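Long-range contacts in putative membrane protein (Yersinia pestis CO92, PDB 5TF3), which is of unknown function but folds into a compact all-helical domain of the DUF1198 family: residues L57-I65 against A96-D107; S86-T94 against F114-N123. All blocks are in the same frame, centred on the assembly; numbering follows the deposited sequence.

Contact 1: residues L57-I65 against A96-D107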
loop_
_atom_site.group_PDB
_atom_site.type_symbol
_atom_site.label_atom_id
_atom_site.label_comp_id
_atom_site.label_asym_id
_atom_site.label_seq_id
_atom_site.Cartn_x
_atom_site.Cartn_y
_atom_site.Cartn_z
ATOM N N LEU A 57 0.330 -1.292 0.984
ATOM C CA LEU A 57 1.538 -1.153 0.170
ATOM C C LEU A 57 1.291 -0.238 -1.020
ATOM O O LEU A 57 2.173 0.544 -1.403
ATOM C CB LEU A 57 2.028 -2.518 -0.328
ATOM C CG LEU A 57 2.814 -3.385 0.650
ATOM C CD1 LEU A 57 3.194 -4.662 -0.042
ATOM C CD2 LEU A 57 4.043 -2.660 1.135
ATOM N N VAL A 58 0.119 -0.367 -1.647
ATOM C CA VAL A 58 -0.295 0.565 -2.698
ATOM C C VAL A 58 -0.252 2.000 -2.182
ATOM O O VAL A 58 0.313 2.897 -2.823
ATOM C CB VAL A 58 -1.698 0.184 -3.207
ATOM C CG1 VAL A 58 -2.220 1.208 -4.209
ATOM C CG2 VAL A 58 -1.657 -1.207 -3.851
ATOM N N PHE A 59 -0.839 2.238 -1.010
ATOM C CA PHE A 59 -0.806 3.571 -0.408
ATOM C C PHE A 59 0.629 4.059 -0.210
ATOM O O PHE A 59 0.986 5.160 -0.635
ATOM C CB PHE A 59 -1.561 3.538 0.928
ATOM C CG PHE A 59 -1.469 4.812 1.727
ATOM C CD1 PHE A 59 -0.434 5.008 2.640
ATOM C CD2 PHE A 59 -2.435 5.800 1.592
ATOM C CE1 PHE A 59 -0.338 6.180 3.371
ATOM C CE2 PHE A 59 -2.363 6.972 2.329
ATOM C CZ PHE A 59 -1.302 7.166 3.227
ATOM N N ILE A 60 1.469 3.249 0.441
ATOM C CA ILE A 60 2.848 3.670 0.708
ATOM C C ILE A 60 3.586 3.965 -0.589
ATOM O O ILE A 60 4.298 4.970 -0.701
ATOM C CB ILE A 60 3.583 2.604 1.537
ATOM C CG1 ILE A 60 3.058 2.593 2.983
ATOM C CG2 ILE A 60 5.113 2.831 1.452
ATOM C CD1 ILE A 60 3.564 1.431 3.833
ATOM N N TYR A 61 3.408 3.112 -1.602
ATOM C CA TYR A 61 4.100 3.324 -2.872
ATOM C C TYR A 61 3.704 4.651 -3.498
ATOM O O TYR A 61 4.563 5.447 -3.891
ATOM C CB TYR A 61 3.822 2.169 -3.845
ATOM C CG TYR A 61 4.421 2.423 -5.225
ATOM C CD1 TYR A 61 5.790 2.241 -5.459
ATOM C CD2 TYR A 61 3.630 2.879 -6.279
ATOM C CE1 TYR A 61 6.348 2.497 -6.711
ATOM C CE2 TYR A 61 4.183 3.134 -7.539
ATOM C CZ TYR A 61 5.535 2.942 -7.744
ATOM O OH TYR A 61 6.073 3.198 -8.984
ATOM N N HIS A 62 2.405 4.914 -3.607
ATOM C CA HIS A 62 1.983 6.127 -4.298
ATOM C C HIS A 62 2.178 7.387 -3.459
ATOM O O HIS A 62 2.220 8.481 -4.030
ATOM C CB HIS A 62 0.528 5.983 -4.766
ATOM C CG HIS A 62 0.396 5.023 -5.903
ATOM N ND1 HIS A 62 0.831 5.325 -7.177
ATOM C CD2 HIS A 62 -0.011 3.733 -5.940
ATOM C CE1 HIS A 62 0.640 4.281 -7.963
ATOM N NE2 HIS A 62 0.138 3.298 -7.236
ATOM N N THR A 63 2.353 7.271 -2.138
ATOM C CA THR A 63 2.591 8.471 -1.345
ATOM C C THR A 63 4.071 8.601 -0.987
ATOM O O THR A 63 4.796 9.330 -1.667
ATOM C CB THR A 63 1.708 8.487 -0.093
ATOM O OG1 THR A 63 1.993 7.353 0.738
ATOM C CG2 THR A 63 0.193 8.488 -0.490
ATOM N N PHE A 64 4.540 7.912 0.063
ATOM C CA PHE A 64 5.932 8.076 0.490
ATOM C C PHE A 64 6.921 7.868 -0.655
ATOM O O PHE A 64 7.876 8.637 -0.817
ATOM C CB PHE A 64 6.272 7.108 1.623
ATOM C CG PHE A 64 7.718 7.196 2.073
ATOM C CD1 PHE A 64 8.148 8.259 2.860
ATOM C CD2 PHE A 64 8.641 6.223 1.702
ATOM C CE1 PHE A 64 9.473 8.345 3.281
ATOM C CE2 PHE A 64 9.976 6.294 2.117
ATOM C CZ PHE A 64 10.394 7.357 2.898
ATOM N N ILE A 65 6.728 6.821 -1.452
ATOM C CA ILE A 65 7.770 6.491 -2.417
ATOM C C ILE A 65 7.738 7.442 -3.615
ATOM O O ILE A 65 8.780 7.954 -4.029
ATOM C CB ILE A 65 7.666 5.010 -2.830
ATOM C CG1 ILE A 65 7.911 4.129 -1.596
ATOM C CG2 ILE A 65 8.666 4.688 -3.950
ATOM C CD1 ILE A 65 8.022 2.620 -1.852
ATOM N N ALA A 96 6.777 -3.986 5.964
ATOM C CA ALA A 96 6.548 -4.728 4.725
ATOM C C ALA A 96 7.025 -3.942 3.511
ATOM O O ALA A 96 7.533 -4.518 2.544
ATOM C CB ALA A 96 5.062 -5.061 4.575
ATOM N N ALA A 97 6.842 -2.625 3.534
ATOM C CA ALA A 97 7.390 -1.796 2.473
ATOM C C ALA A 97 8.906 -1.927 2.392
ATOM O O ALA A 97 9.471 -1.979 1.294
ATOM C CB ALA A 97 6.993 -0.341 2.696
ATOM N N LEU A 98 9.584 -1.969 3.543
ATOM C CA LEU A 98 11.045 -2.000 3.545
ATOM C C LEU A 98 11.586 -3.280 2.930
ATOM O O LEU A 98 12.733 -3.307 2.462
ATOM C CB LEU A 98 11.582 -1.842 4.968
ATOM C CG LEU A 98 11.501 -0.402 5.470
ATOM C CD1 LEU A 98 12.056 -0.254 6.875
ATOM C CD2 LEU A 98 12.222 0.524 4.505
ATOM N N PHE A 99 10.808 -4.360 2.943
ATOM C CA PHE A 99 11.266 -5.527 2.207
ATOM C C PHE A 99 10.936 -5.423 0.722
ATOM O O PHE A 99 11.824 -5.540 -0.130
ATOM C CB PHE A 99 10.658 -6.809 2.740
ATOM C CG PHE A 99 10.852 -7.953 1.790
ATOM C CD1 PHE A 99 12.119 -8.483 1.584
ATOM C CD2 PHE A 99 9.806 -8.437 1.036
ATOM C CE1 PHE A 99 12.329 -9.531 0.704
ATOM C CE2 PHE A 99 10.008 -9.489 0.148
ATOM C CZ PHE A 99 11.271 -10.025 -0.023
ATOM N N TYR A 100 9.650 -5.246 0.395
ATOM C CA TYR A 100 9.223 -5.406 -0.995
ATOM C C TYR A 100 9.906 -4.398 -1.907
ATOM O O TYR A 100 10.160 -4.700 -3.084
ATOM C CB TYR A 100 7.703 -5.299 -1.105
ATOM C CG TYR A 100 6.961 -6.526 -0.610
ATOM C CD1 TYR A 100 7.193 -7.780 -1.163
ATOM C CD2 TYR A 100 6.021 -6.427 0.406
ATOM C CE1 TYR A 100 6.510 -8.909 -0.704
ATOM C CE2 TYR A 100 5.326 -7.538 0.861
ATOM C CZ TYR A 100 5.578 -8.775 0.310
ATOM O OH TYR A 100 4.890 -9.874 0.775
ATOM N N PHE A 101 10.255 -3.221 -1.374
ATOM C CA PHE A 101 10.953 -2.191 -2.137
ATOM C C PHE A 101 12.427 -2.069 -1.731
ATOM O O PHE A 101 13.032 -1.003 -1.869
ATOM C CB PHE A 101 10.219 -0.857 -1.996
ATOM C CG PHE A 101 8.766 -0.933 -2.392
ATOM C CD1 PHE A 101 8.406 -1.127 -3.720
ATOM C CD2 PHE A 101 7.762 -0.847 -1.437
ATOM C CE1 PHE A 101 7.072 -1.214 -4.095
ATOM C CE2 PHE A 101 6.429 -0.931 -1.796
ATOM C CZ PHE A 101 6.080 -1.112 -3.127
ATOM N N ALA A 102 13.024 -3.171 -1.278
ATOM C CA ALA A 102 14.397 -3.134 -0.765
ATOM C C ALA A 102 15.382 -2.597 -1.800
ATOM O O ALA A 102 16.306 -1.851 -1.456
ATOM C CB ALA A 102 14.813 -4.527 -0.306
ATOM N N GLU A 103 15.194 -2.947 -3.072
ATOM C CA GLU A 103 16.108 -2.498 -4.119
ATOM C C GLU A 103 16.096 -0.985 -4.314
ATOM O O GLU A 103 17.031 -0.442 -4.916
ATOM C CB GLU A 103 15.768 -3.190 -5.438
ATOM C CG GLU A 103 15.972 -4.696 -5.410
ATOM C CD GLU A 103 15.753 -5.336 -6.775
ATOM O OE1 GLU A 103 15.119 -4.683 -7.640
ATOM O OE2 GLU A 103 16.219 -6.484 -6.982
ATOM N N LEU A 104 15.053 -0.297 -3.839
ATOM C CA LEU A 104 14.982 1.158 -3.899
ATOM C C LEU A 104 15.810 1.834 -2.821
ATOM O O LEU A 104 15.996 3.053 -2.889
ATOM C CB LEU A 104 13.530 1.627 -3.770
ATOM C CG LEU A 104 12.583 1.054 -4.814
ATOM C CD1 LEU A 104 11.203 1.705 -4.706
ATOM C CD2 LEU A 104 13.180 1.296 -6.169
ATOM N N ASP A 105 16.274 1.084 -1.819
ATOM C CA ASP A 105 17.161 1.611 -0.780
ATOM C C ASP A 105 16.451 2.688 0.042
ATOM O O ASP A 105 16.973 3.782 0.258
ATOM C CB ASP A 105 18.457 2.152 -1.394
ATOM C CG ASP A 105 19.696 1.737 -0.625
ATOM O OD1 ASP A 105 19.679 1.796 0.624
ATOM O OD2 ASP A 105 20.691 1.352 -1.280
ATOM N N LEU A 106 15.237 2.372 0.486
ATOM C CA LEU A 106 14.421 3.354 1.184
ATOM C C LEU A 106 15.038 3.731 2.527
ATOM O O LEU A 106 15.698 2.928 3.190
ATOM C CB LEU A 106 13.005 2.825 1.407
ATOM C CG LEU A 106 12.172 2.486 0.172
ATOM C CD1 LEU A 106 10.842 1.913 0.619
ATOM C CD2 LEU A 106 11.978 3.706 -0.718
ATOM N N ASP A 107 14.797 4.966 2.939
ATOM C CA ASP A 107 15.332 5.469 4.194
ATOM C C ASP A 107 14.362 5.086 5.305
ATOM O O ASP A 107 13.261 5.637 5.397
ATOM C CB ASP A 107 15.547 6.974 4.093
ATOM C CG ASP A 107 16.185 7.557 5.327
ATOM O OD1 ASP A 107 16.027 6.972 6.414
ATOM O OD2 ASP A 107 16.834 8.612 5.197
#
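Phe59 O is gripped twice by Thr63, through its N and, at 2.8 Å, through OG1 from above the carbonyl plane, in the stretch of helix that turns Ile60 and Ile65 toward residues 96-107. A pi-type turn at 61-65 follows, closed by Ile65 N on Ile60 O. No hydrogen bond crosses between the segments; apolar side chains do the joining. Ile65 CG1 stands anti to its carbonyl carbon, and the extended chain beyond it carries CD1 over one face of the Phe101 ring, a CH-pi contact with CD1 3.8 Å from the ring centroid. The same CD1 is 3.8 Å from Leu106 CD1, so it lies between that face and Leu106, while CG2 meets Leu104 CD1. Tyr61 approaches Phe101 differently: the planes lie within 26° of parallel, yet the rings are slid so far apart, with centroids separated by 5.8 Å, that they barely overlap. Tyr61 OH is hydrogen-bonded to Glu30 OE2.

Leu57 divides its work between two methyls. CD1 crosses to Tyr100 CD2, 3.4 Å away, while CD2 lies against the backbone at Ala97. Ala97 CB is met by Ile60 CG2, at 3.9 Å, and by CD1. The axes of 57-65 and 96-100 approach to 10.6 Å and cross at -74°. Helix 22-29 adds Met27 beside Tyr61 and Phe101, helix 33-45 brings Phe39 against Leu57 and Tyr100, and helix 108-122 meets Phe64 through Leu111 and Phe114.

Contact 2: residues S86-T94 against F114-N123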
loop_
_atom_site.group_PDB
_atom_site.type_symbol
_atom_site.label_atom_id
_atom_site.label_comp_id
_atom_site.label_asym_id
_atom_site.label_seq_id
_atom_site.Cartn_x
_atom_site.Cartn_y
_atom_site.Cartn_z
ATOM N N SER A 86 -9.226 0.888 7.133
ATOM C CA SER A 86 -8.813 1.896 8.103
ATOM C C SER A 86 -7.705 2.766 7.512
ATOM O O SER A 86 -6.734 2.232 6.963
ATOM C CB SER A 86 -8.317 1.253 9.395
ATOM O OG SER A 86 -7.702 2.237 10.210
ATOM N N PRO A 87 -7.812 4.092 7.593
ATOM C CA PRO A 87 -6.719 4.948 7.123
ATOM C C PRO A 87 -5.542 5.009 8.088
ATOM O O PRO A 87 -4.561 5.703 7.802
ATOM C CB PRO A 87 -7.397 6.323 7.000
ATOM C CG PRO A 87 -8.439 6.299 8.073
ATOM C CD PRO A 87 -8.913 4.870 8.189
ATOM N N ILE A 88 -5.601 4.315 9.225
ATOM C CA ILE A 88 -4.473 4.318 10.148
ATOM C C ILE A 88 -3.355 3.465 9.569
ATOM O O ILE A 88 -3.569 2.321 9.152
ATOM C CB ILE A 88 -4.905 3.821 11.535
ATOM C CG1 ILE A 88 -5.926 4.772 12.157
ATOM C CG2 ILE A 88 -3.695 3.696 12.458
ATOM C CD1 ILE A 88 -6.392 4.324 13.521
ATOM N N LEU A 89 -2.157 4.028 9.510
ATOM C CA LEU A 89 -0.998 3.342 8.958
ATOM C C LEU A 89 -0.148 2.824 10.114
ATOM O O LEU A 89 0.228 3.591 11.009
ATOM C CB LEU A 89 -0.195 4.278 8.051
ATOM C CG LEU A 89 0.974 3.649 7.299
ATOM C CD1 LEU A 89 0.469 2.715 6.214
ATOM C CD2 LEU A 89 1.916 4.701 6.731
ATOM N N ALA A 90 0.114 1.521 10.116
ATOM C CA ALA A 90 0.753 0.861 11.245
ATOM C C ALA A 90 2.160 0.412 10.874
ATOM O O ALA A 90 2.526 0.353 9.699
ATOM C CB ALA A 90 -0.077 -0.338 11.717
ATOM N N ALA A 91 2.944 0.086 11.907
ATOM C CA ALA A 91 4.358 -0.241 11.724
ATOM C C ALA A 91 4.550 -1.460 10.837
ATOM O O ALA A 91 5.571 -1.574 10.149
ATOM C CB ALA A 91 5.028 -0.495 13.075
ATOM N N GLU A 92 3.607 -2.395 10.858
ATOM C CA GLU A 92 3.794 -3.574 10.033
ATOM C C GLU A 92 3.647 -3.243 8.552
ATOM O O GLU A 92 4.213 -3.946 7.708
ATOM C CB GLU A 92 2.807 -4.655 10.448
ATOM C CG GLU A 92 1.401 -4.155 10.622
ATOM C CD GLU A 92 0.393 -5.217 10.246
ATOM O OE1 GLU A 92 -0.827 -4.948 10.336
ATOM O OE2 GLU A 92 0.826 -6.326 9.847
ATOM N N HIS A 93 2.912 -2.170 8.223
ATOM C CA HIS A 93 2.768 -1.767 6.822
ATOM C C HIS A 93 4.083 -1.227 6.276
ATOM O O HIS A 93 4.511 -1.598 5.177
ATOM C CB HIS A 93 1.666 -0.716 6.688
ATOM C CG HIS A 93 0.339 -1.163 7.210
ATOM N ND1 HIS A 93 -0.496 -0.338 7.937
ATOM C CD2 HIS A 93 -0.292 -2.359 7.125
ATOM C CE1 HIS A 93 -1.585 -1.005 8.275
ATOM N NE2 HIS A 93 -1.487 -2.233 7.789
ATOM N N THR A 94 4.761 -0.372 7.050
ATOM C CA THR A 94 6.005 0.215 6.568
ATOM C C THR A 94 7.147 -0.790 6.625
ATOM O O THR A 94 8.061 -0.740 5.795
ATOM C CB THR A 94 6.341 1.478 7.373
ATOM O OG1 THR A 94 6.134 1.225 8.765
ATOM C CG2 THR A 94 5.445 2.653 6.922
ATOM N N PHE A 114 7.512 9.546 8.147
ATOM C CA PHE A 114 6.350 9.741 7.281
ATOM C C PHE A 114 5.097 9.158 7.923
ATOM O O PHE A 114 4.043 9.808 7.969
ATOM C CB PHE A 114 6.601 9.120 5.903
ATOM C CG PHE A 114 5.357 9.015 5.055
ATOM C CD1 PHE A 114 4.899 10.115 4.324
ATOM C CD2 PHE A 114 4.626 7.839 5.016
ATOM C CE1 PHE A 114 3.729 10.029 3.544
ATOM C CE2 PHE A 114 3.452 7.751 4.244
ATOM C CZ PHE A 114 3.010 8.844 3.510
ATOM N N ARG A 115 5.198 7.929 8.448
ATOM C CA ARG A 115 4.037 7.307 9.081
ATOM C C ARG A 115 3.593 8.094 10.307
ATOM O O ARG A 115 2.392 8.314 10.516
ATOM C CB ARG A 115 4.349 5.857 9.467
ATOM C CG ARG A 115 3.332 5.250 10.439
ATOM C CD ARG A 115 3.298 3.717 10.388
ATOM N NE ARG A 115 3.866 3.084 11.576
ATOM C CZ ARG A 115 3.268 3.019 12.768
ATOM N NH1 ARG A 115 3.874 2.417 13.784
ATOM N NH2 ARG A 115 2.070 3.555 12.950
ATOM N N ARG A 116 4.545 8.530 11.128
ATOM C CA ARG A 116 4.179 9.273 12.333
ATOM C C ARG A 116 3.497 10.590 11.979
ATOM O O ARG A 116 2.457 10.938 12.556
ATOM C CB ARG A 116 5.413 9.518 13.199
ATOM C CG ARG A 116 5.068 10.019 14.630
ATOM C CD ARG A 116 6.339 10.223 15.441
ATOM N NE ARG A 116 7.103 11.326 14.878
ATOM C CZ ARG A 116 6.862 12.606 15.130
ATOM N NH1 ARG A 116 5.873 12.957 15.951
ATOM N NH2 ARG A 116 7.612 13.533 14.554
ATOM N N HIS A 117 4.069 11.341 11.038
ATOM C CA HIS A 117 3.454 12.608 10.656
ATOM C C HIS A 117 2.138 12.392 9.918
ATOM O O HIS A 117 1.212 13.199 10.059
ATOM C CB HIS A 117 4.425 13.435 9.810
ATOM C CG HIS A 117 5.515 14.086 10.607
ATOM N ND1 HIS A 117 6.765 13.525 10.757
ATOM C CD2 HIS A 117 5.535 15.241 11.314
ATOM C CE1 HIS A 117 7.509 14.308 11.517
ATOM N NE2 HIS A 117 6.788 15.357 11.866
ATOM N N TYR A 118 2.028 11.309 9.148
ATOM C CA TYR A 118 0.790 11.030 8.427
ATOM C C TYR A 118 -0.358 10.783 9.396
ATOM O O TYR A 118 -1.437 11.364 9.257
ATOM C CB TYR A 118 0.974 9.826 7.493
ATOM C CG TYR A 118 -0.355 9.240 7.080
ATOM C CD1 TYR A 118 -1.197 9.929 6.198
ATOM C CD2 TYR A 118 -0.785 8.016 7.590
ATOM C CE1 TYR A 118 -2.435 9.418 5.843
ATOM C CE2 TYR A 118 -2.011 7.488 7.231
ATOM C CZ TYR A 118 -2.830 8.196 6.361
ATOM O OH TYR A 118 -4.053 7.686 6.003
ATOM N N ASN A 119 -0.142 9.927 10.394
ATOM C CA ASN A 119 -1.215 9.643 11.341
ATOM C C ASN A 119 -1.565 10.882 12.156
ATOM O O ASN A 119 -2.744 11.179 12.381
ATOM C CB ASN A 119 -0.809 8.476 12.249
ATOM C CG ASN A 119 -0.861 7.141 11.533
ATOM O OD1 ASN A 119 -1.797 6.859 10.774
ATOM N ND2 ASN A 119 0.161 6.313 11.752
ATOM N N LEU A 120 -0.550 11.635 12.571
ATOM C CA LEU A 120 -0.781 12.848 13.346
ATOM C C LEU A 120 -1.565 13.887 12.544
ATOM O O LEU A 120 -2.499 14.506 13.066
ATOM C CB LEU A 120 0.562 13.416 13.798
ATOM C CG LEU A 120 0.516 14.754 14.524
ATOM C CD1 LEU A 120 -0.230 14.577 15.837
ATOM C CD2 LEU A 120 1.927 15.288 14.747
ATOM N N HIS A 121 -1.184 14.101 11.283
ATOM C CA HIS A 121 -1.763 15.173 10.473
ATOM C C HIS A 121 -3.171 14.830 9.998
ATOM O O HIS A 121 -4.045 15.703 9.964
ATOM C CB HIS A 121 -0.848 15.462 9.272
ATOM C CG HIS A 121 -1.260 16.647 8.443
ATOM N ND1 HIS A 121 -0.861 17.936 8.732
ATOM C CD2 HIS A 121 -2.019 16.735 7.322
ATOM C CE1 HIS A 121 -1.364 18.767 7.834
ATOM N NE2 HIS A 121 -2.061 18.064 6.961
ATOM N N PHE A 122 -3.410 13.568 9.624
ATOM C CA PHE A 122 -4.635 13.211 8.926
ATOM C C PHE A 122 -5.632 12.404 9.739
ATOM O O PHE A 122 -6.801 12.363 9.359
ATOM C CB PHE A 122 -4.322 12.398 7.666
ATOM C CG PHE A 122 -3.752 13.206 6.548
ATOM C CD1 PHE A 122 -4.591 13.831 5.635
ATOM C CD2 PHE A 122 -2.374 13.314 6.390
ATOM C CE1 PHE A 122 -4.068 14.562 4.592
ATOM C CE2 PHE A 122 -1.840 14.050 5.357
ATOM C CZ PHE A 122 -2.688 14.664 4.446
ATOM N N ASN A 123 -5.220 11.713 10.791
ATOM C CA ASN A 123 -6.223 10.869 11.424
ATOM C C ASN A 123 -6.623 11.490 12.752
ATOM O O ASN A 123 -5.832 11.469 13.702
ATOM C CB ASN A 123 -5.697 9.446 11.610
ATOM C CG ASN A 123 -5.503 8.734 10.273
ATOM O OD1 ASN A 123 -6.388 8.753 9.424
ATOM N ND2 ASN A 123 -4.347 8.134 10.077
#
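Leu89 offers both its backbone N and its O to the side-chain amide of Asn119, which clamps the loop before helix 91-100 onto helix 108-122; an ST turn at Ser86 precedes the clamp. Leu89 N donates to Asn119 OD1 at 3.1 Å, almost straight, while Asn119 ND2 returns a 2.8 Å bond to Leu89 O, close to the amide plane. With both ends of the amide engaged, its rotation is fixed. Arg115, its CG anti to the backbone N (chi1 165°) and its chain bent at chi3, lays one guanidinium face over the Ala90-Ala91 peptide. Its NH2 also donates to Leu89 O at 2.7 Å, a bent bond (136°) tilted from the guanidinium plane and seen in one of two conformers. Pro87 O, two residues before Leu89, accepts from Tyr118 OH at 2.7 Å, on a lone pair, and weakly from Asn123 ND2. The Leu89 side chain packs against the aliphatic part of Arg115 and the Tyr118 ring, CD2 3.8 Å from Arg115 CB.

Further out, Arg77 holds Asn123 OD1, and Asn123 ND2 bonds weakly to Asn119 OD1. Ser86 OG accepts from Ile88 N. Ala90 N donates to His93 ND1 at 2.9 Å with an N-H...N angle of 170°, though the donor sits out of the His93 ring plane.

How the contacts relate
Both contacts draw on helix 91-100, contact 2 at its start and contact 1 at its end, and their segments alternate along the chain. Contact 1 lies closer to the centre of the chain, its centre about 8 Å away against 12 Å, and joins its segments without a single hydrogen bond. Contact 2 sits further out; there amide, hydroxyl and guanidinium groups bond to the loop backbone. The two adjoin, centres about 14 Å apart: Thr63 OG1 packs on Phe114 CZ, Ile60 CD1 on His93 O, and Phe59 meets Tyr118. Neither is wholly core, since each mixes buried and exposed residues, but one is held by apolar side chains and the other largely by side-chain-to-backbone bonds.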